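Local coordinates for protein possible metal-dependent hydrolase (Veillonella parvula, PDB 3RPC) that is probably a metal-dependent hydrolase of the metallo-beta-lactamase superfamily, carrying two zinc ions in what is likely its active site, at residues T22-D27 with A67-H72; F93-A98 with D149-I154. All blocks are in the same frame, centred on the assembly; numbering follows the deposited sequence.

Interaction 1. Residues T22-D27 with A67-H72. With ZN (zinc ion), chain E.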
loop_
_atom_site.group_PDB
_atom_site.type_symbol
_atom_site.label_atom_id
_atom_site.label_comp_id
_atom_site.label_asym_id
_atom_site.label_seq_id
_atom_site.Cartn_x
_atom_site.Cartn_y
_atom_site.Cartn_z
ATOM N N THR A 22 4.752 18.039 22.217
ATOM C CA THR A 22 3.612 17.866 21.330
ATOM C C THR A 22 2.787 16.657 21.736
ATOM O O THR A 22 3.323 15.558 21.871
ATOM C CB THR A 22 4.066 17.696 19.869
ATOM O OG1 THR A 22 4.654 18.924 19.416
ATOM C CG2 THR A 22 2.887 17.340 18.974
ATOM N N THR A 23 1.488 16.862 21.933
ATOM C CA THR A 23 0.602 15.746 22.225
ATOM C C THR A 23 -0.383 15.525 21.079
ATOM O O THR A 23 -1.157 16.414 20.739
ATOM C CB THR A 23 -0.159 15.965 23.538
ATOM O OG1 THR A 23 0.772 15.983 24.630
ATOM C CG2 THR A 23 -1.173 14.854 23.772
ATOM N N PHE A 24 -0.345 14.327 20.499
ATOM C CA PHE A 24 -1.254 13.931 19.445
ATOM C C PHE A 24 -2.420 13.145 20.017
ATOM O O PHE A 24 -2.218 12.113 20.666
ATOM C CB PHE A 24 -0.536 13.019 18.439
ATOM C CG PHE A 24 0.633 13.661 17.746
ATOM C CD1 PHE A 24 0.441 14.452 16.617
ATOM C CD2 PHE A 24 1.927 13.462 18.206
ATOM C CE1 PHE A 24 1.518 15.036 15.963
ATOM C CE2 PHE A 24 3.017 14.046 17.555
ATOM C CZ PHE A 24 2.809 14.828 16.431
ATOM N N LEU A 25 -3.636 13.614 19.755
ATOM C CA LEU A 25 -4.828 12.814 20.008
ATOM C C LEU A 25 -5.041 11.917 18.793
ATOM O O LEU A 25 -5.247 12.401 17.675
ATOM C CB LEU A 25 -6.041 13.729 20.245
ATOM C CG LEU A 25 -7.390 13.026 20.408
ATOM C CD1 LEU A 25 -7.389 12.135 21.633
ATOM C CD2 LEU A 25 -8.537 14.046 20.501
ATOM N N ILE A 26 -4.968 10.612 19.030
ATOM C CA ILE A 26 -5.045 9.621 17.962
ATOM C C ILE A 26 -6.439 9.003 17.869
ATOM O O ILE A 26 -7.008 8.578 18.878
ATOM C CB ILE A 26 -4.003 8.521 18.201
ATOM C CG1 ILE A 26 -2.596 9.092 18.009
ATOM C CG2 ILE A 26 -4.231 7.335 17.261
ATOM C CD1 ILE A 26 -1.490 8.197 18.542
ATOM N N ASP A 27 -6.980 8.994 16.648
ATOM C CA ASP A 27 -8.208 8.277 16.303
ATOM C C ASP A 27 -9.314 8.420 17.355
ATOM O O ASP A 27 -9.778 7.425 17.917
ATOM C CB ASP A 27 -7.889 6.798 16.034
ATOM C CG ASP A 27 -7.139 6.597 14.720
ATOM O OD1 ASP A 27 -6.770 7.594 14.078
ATOM O OD2 ASP A 27 -6.900 5.431 14.337
ATOM N N ALA A 67 -2.401 18.425 18.424
ATOM C CA ALA A 67 -2.810 18.046 17.076
ATOM C C ALA A 67 -3.563 16.739 17.148
ATOM O O ALA A 67 -3.511 16.048 18.162
ATOM C CB ALA A 67 -1.600 17.914 16.157
ATOM N N VAL A 68 -4.285 16.427 16.082
ATOM C CA VAL A 68 -5.038 15.183 16.015
ATOM C C VAL A 68 -4.530 14.377 14.823
ATOM O O VAL A 68 -4.194 14.935 13.781
ATOM C CB VAL A 68 -6.542 15.470 15.845
ATOM C CG1 VAL A 68 -7.344 14.192 15.925
ATOM C CG2 VAL A 68 -7.026 16.438 16.916
ATOM N N VAL A 69 -4.445 13.062 15.001
ATOM C CA VAL A 69 -4.081 12.157 13.910
ATOM C C VAL A 69 -5.259 11.225 13.707
ATOM O O VAL A 69 -5.692 10.564 14.642
ATOM C CB VAL A 69 -2.832 11.321 14.253
ATOM C CG1 VAL A 69 -2.589 10.240 13.188
ATOM C CG2 VAL A 69 -1.620 12.227 14.390
ATOM N N VAL A 70 -5.787 11.199 12.488
ATOM C CA VAL A 70 -6.944 10.382 12.158
ATOM C C VAL A 70 -6.520 9.413 11.060
ATOM O O VAL A 70 -6.342 9.807 9.904
ATOM C CB VAL A 70 -8.112 11.272 11.679
ATOM C CG1 VAL A 70 -9.352 10.440 11.403
ATOM C CG2 VAL A 70 -8.419 12.345 12.729
ATOM N N THR A 71 -6.334 8.144 11.425
ATOM C CA THR A 71 -5.798 7.173 10.468
ATOM C C THR A 71 -6.794 6.815 9.373
ATOM O O THR A 71 -6.399 6.421 8.268
ATOM C CB THR A 71 -5.302 5.884 11.144
ATOM O OG1 THR A 71 -6.403 5.202 11.768
ATOM C CG2 THR A 71 -4.214 6.197 12.163
ATOM N N HIS A 72 -8.074 6.938 9.699
ATOM C CA HIS A 72 -9.180 6.720 8.768
ATOM C C HIS A 72 -10.460 7.129 9.469
ATOM O O HIS A 72 -10.454 7.345 10.681
ATOM C CB HIS A 72 -9.243 5.271 8.230
ATOM C CG HIS A 72 -9.526 4.214 9.264
ATOM N ND1 HIS A 72 -8.784 4.063 10.417
ATOM C CD2 HIS A 72 -10.438 3.208 9.275
ATOM C CE1 HIS A 72 -9.226 3.014 11.093
ATOM N NE2 HIS A 72 -10.239 2.487 10.430
HETATM ZN ZN ZN E . -11.365 0.569 10.732
HETATM O O HOH W 1 -12.548 0.437 12.344
#
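Phe-24 lays the CD1 corner of its ring obliquely against the CG2 methyl of Val-69, 3.8 Å away, and against CB of Ala-67, on a sheet face also lined by Ile-26. Strands 22-26 and 67-69 are parallel neighbours in one sheet of the metallo-beta-lactamase fold, paired Phe-24 with Ala-67, Leu-25 with Val-68 and Ile-26 with Val-69. After a weak bond from N of Ala-67 to O of Thr-23, N of Leu-25, Val-69 and Asp-27 reach O of Ala-67, Leu-25 and Val-69 in turn.

Further along, the carboxylate of Asp-27 takes over. With chi1 at -72°, CG sits beside the backbone N and the group swings across to Thr-71: OD1 accepts a hydrogen bond from N of Thr-71 at 2.7 Å, OD2 one from OG1 of Thr-71 at 2.6 Å, both on syn sides and roughly 20° out of plane. OD2 is also hydrogen-bonded to ND1 of His-77, a ligand of the second zinc. Thr-71 is thus second-shell: its OG1 accepts a hydrogen bond from ND1 of His-72 at 3.0 Å, within 4° of the imidazole plane, fixing the ring's rotation while NE2 of His-72 binds its own zinc ion at 2.2 Å.

Interaction 2. Residues F93-A98 with D149-I154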
loop_
_atom_site.group_PDB
_atom_site.type_symbol
_atom_site.label_atom_id
_atom_site.label_comp_id
_atom_site.label_asym_id
_atom_site.label_seq_id
_atom_site.Cartn_x
_atom_site.Cartn_y
_atom_site.Cartn_z
ATOM N N PHE A 93 -4.255 15.551 11.106
ATOM C CA PHE A 93 -3.472 14.833 10.110
ATOM C C PHE A 93 -4.304 13.671 9.600
ATOM O O PHE A 93 -4.867 12.923 10.390
ATOM C CB PHE A 93 -2.170 14.328 10.738
ATOM C CG PHE A 93 -1.200 15.434 11.051
ATOM C CD1 PHE A 93 -0.314 15.879 10.088
ATOM C CD2 PHE A 93 -1.178 16.019 12.305
ATOM C CE1 PHE A 93 0.572 16.909 10.360
ATOM C CE2 PHE A 93 -0.289 17.053 12.589
ATOM C CZ PHE A 93 0.589 17.491 11.616
ATOM N N VAL A 94 -4.388 13.540 8.282
ATOM C CA VAL A 94 -5.243 12.538 7.659
ATOM C C VAL A 94 -4.498 11.804 6.545
ATOM O O VAL A 94 -3.391 12.188 6.170
ATOM C CB VAL A 94 -6.533 13.179 7.095
ATOM C CG1 VAL A 94 -7.307 13.893 8.203
ATOM C CG2 VAL A 94 -6.205 14.142 5.946
ATOM N N GLN A 95 -5.095 10.728 6.032
ATOM C CA GLN A 95 -4.392 9.839 5.094
ATOM C C GLN A 95 -4.515 10.186 3.616
ATOM O O GLN A 95 -3.683 9.775 2.813
ATOM C CB GLN A 95 -4.859 8.383 5.288
ATOM C CG GLN A 95 -6.263 8.135 4.777
ATOM C CD GLN A 95 -6.733 6.699 4.951
ATOM O OE1 GLN A 95 -5.939 5.753 4.918
ATOM N NE2 GLN A 95 -8.036 6.532 5.116
ATOM N N ASN A 96 -5.549 10.933 3.242
ATOM C CA ASN A 96 -5.823 11.144 1.830
ATOM C C ASN A 96 -6.786 12.311 1.630
ATOM O O ASN A 96 -7.291 12.884 2.598
ATOM C CB ASN A 96 -6.331 9.856 1.156
ATOM C CG ASN A 96 -7.666 9.374 1.708
ATOM O OD1 ASN A 96 -8.437 10.145 2.281
ATOM N ND2 ASN A 96 -7.940 8.079 1.546
ATOM N N THR A 97 -7.020 12.657 0.372
ATOM C CA THR A 97 -7.868 13.799 0.048
ATOM C C THR A 97 -9.323 13.577 0.474
ATOM O O THR A 97 -9.980 14.510 0.937
ATOM C CB THR A 97 -7.793 14.124 -1.449
ATOM O OG1 THR A 97 -6.441 14.467 -1.773
ATOM C CG2 THR A 97 -8.711 15.303 -1.786
ATOM N N ALA A 98 -9.828 12.357 0.319
ATOM C CA ALA A 98 -11.222 12.085 0.673
ATOM C C ALA A 98 -11.477 12.366 2.150
ATOM O O ALA A 98 -12.486 12.977 2.516
ATOM C CB ALA A 98 -11.595 10.652 0.331
ATOM N N ASP A 149 -9.507 2.276 2.960
ATOM C CA ASP A 149 -8.090 2.521 3.243
ATOM C C ASP A 149 -7.918 2.945 4.691
ATOM O O ASP A 149 -8.791 3.605 5.263
ATOM C CB ASP A 149 -7.525 3.641 2.361
ATOM C CG ASP A 149 -7.342 3.225 0.911
ATOM O OD1 ASP A 149 -7.360 2.011 0.605
ATOM O OD2 ASP A 149 -7.158 4.131 0.074
ATOM N N ALA A 150 -6.794 2.565 5.288
ATOM C CA ALA A 150 -6.484 3.001 6.648
ATOM C C ALA A 150 -4.980 2.978 6.870
ATOM O O ALA A 150 -4.345 1.930 6.758
ATOM C CB ALA A 150 -7.221 2.130 7.685
HETATM N N MSE A 151 -4.394 4.138 7.156
HETATM C CA MSE A 151 -2.945 4.226 7.265
HETATM C C MSE A 151 -2.455 3.858 8.660
HETATM O O MSE A 151 -3.229 3.833 9.632
HETATM C CB MSE A 151 -2.458 5.647 6.935
HETATM C CG MSE A 151 -2.798 6.683 7.994
HETATM SE SE MSE A 151 -1.971 8.401 7.585
HETATM C CE MSE A 151 -2.907 9.468 8.943
ATOM N N GLY A 152 -1.164 3.569 8.745
ATOM C CA GLY A 152 -0.443 3.664 9.998
ATOM C C GLY A 152 0.432 4.906 9.932
ATOM O O GLY A 152 0.490 5.588 8.898
ATOM N N VAL A 153 1.087 5.226 11.043
ATOM C CA VAL A 153 1.958 6.394 11.103
ATOM C C VAL A 153 3.221 6.051 11.882
ATOM O O VAL A 153 3.161 5.451 12.958
ATOM C CB VAL A 153 1.256 7.589 11.788
ATOM C CG1 VAL A 153 2.158 8.821 11.753
ATOM C CG2 VAL A 153 -0.080 7.872 11.116
ATOM N N ILE A 154 4.366 6.415 11.314
ATOM C CA ILE A 154 5.643 6.378 12.014
ATOM C C ILE A 154 5.935 7.786 12.545
ATOM O O ILE A 154 5.865 8.759 11.793
ATOM C CB ILE A 154 6.773 5.919 11.056
ATOM C CG1 ILE A 154 6.727 4.395 10.867
ATOM C CG2 ILE A 154 8.138 6.358 11.570
ATOM C CD1 ILE A 154 7.266 3.609 12.052
HETATM O O HOH W 2 -5.754 6.439 0.455
#
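The backbones keep their distance here, with CA of Gln-95 and CA of Met-151 6.2 Å apart, where the loop after strand 92-94 passes the loop leading into strand 152-156. These strands belong to the two different sheets of the metallo-beta-lactamase alpha-beta/beta-alpha sandwich, and the loops at their ends meet through side chains. Gln-95 does most of the work. Its chi1 of 72° puts CG between the backbone N and the carbonyl carbon, and the chain then runs out straight, carrying the amide to Asp-149 and Ala-150. NE2 of Gln-95 donates to O of Asp-149 at 3.0 Å; the acceptor lies in the amide plane, but the donor stands above the carbonyl plane, 70° out of it, so the bond misses the lone pairs. NE2 also hydrogen-bonds OD2 of Asp-99, near the start of helix 97-105, while OE1 of Gln-95 packs 3.3 Å from CA of Ala-150. Gln-95 and Ala-150 both pack on the zinc ligand His-72, so this loop pair lies against the metal site.

Met-151, a selenomethionine, reaches back across from its own loop. Its extended side chain runs past the root of Gln-95, SE lying 3.7 Å from CB of Gln-95, and its CE methyl ends against the Val-94 to Gln-95 peptide, 3.7 Å from C of Val-94. Gln-95 is therefore touched by apolar atoms at its base and polar backbone at its end.

Asn-96 is the N-cap of helix 97-105, its OD1 taking N of Asp-99. Asp-149 turns OD1 to Arg-181 and Lys-177 of the second subunit in salt bridges, tying this loop to the dimer interface. A water joins the two segments: it accepts from ND2 of Asn-96 at 2.9 Å and donates to OD2 of Asp-149 at 2.7 Å.

Overall arrangement
From the N terminus, strand 22-26 is followed by a long connection with one short helix before 67-72 returns beside it; interaction 1 closes that loop. The chain then passes the zinc ligands His-74, Asp-76 and His-77 and helix 80-85 and enters strand 92-94, on the other side of 67-69, where interaction 2 opens. It closes at 149-154 after helix 97-105, strands 111-113, 117-120 and 123-128, the zinc ligand His-132 and two short helices. The contacts are in series, neither nested nor crossed, yet they touch: Phe-93 pairs with Val-68 and Val-70, and His-72 packs on Asp-149. Interaction 1 lies within one sheet and supplies the zinc ligand His-72; interaction 2, beside it, joins that sheet to the other.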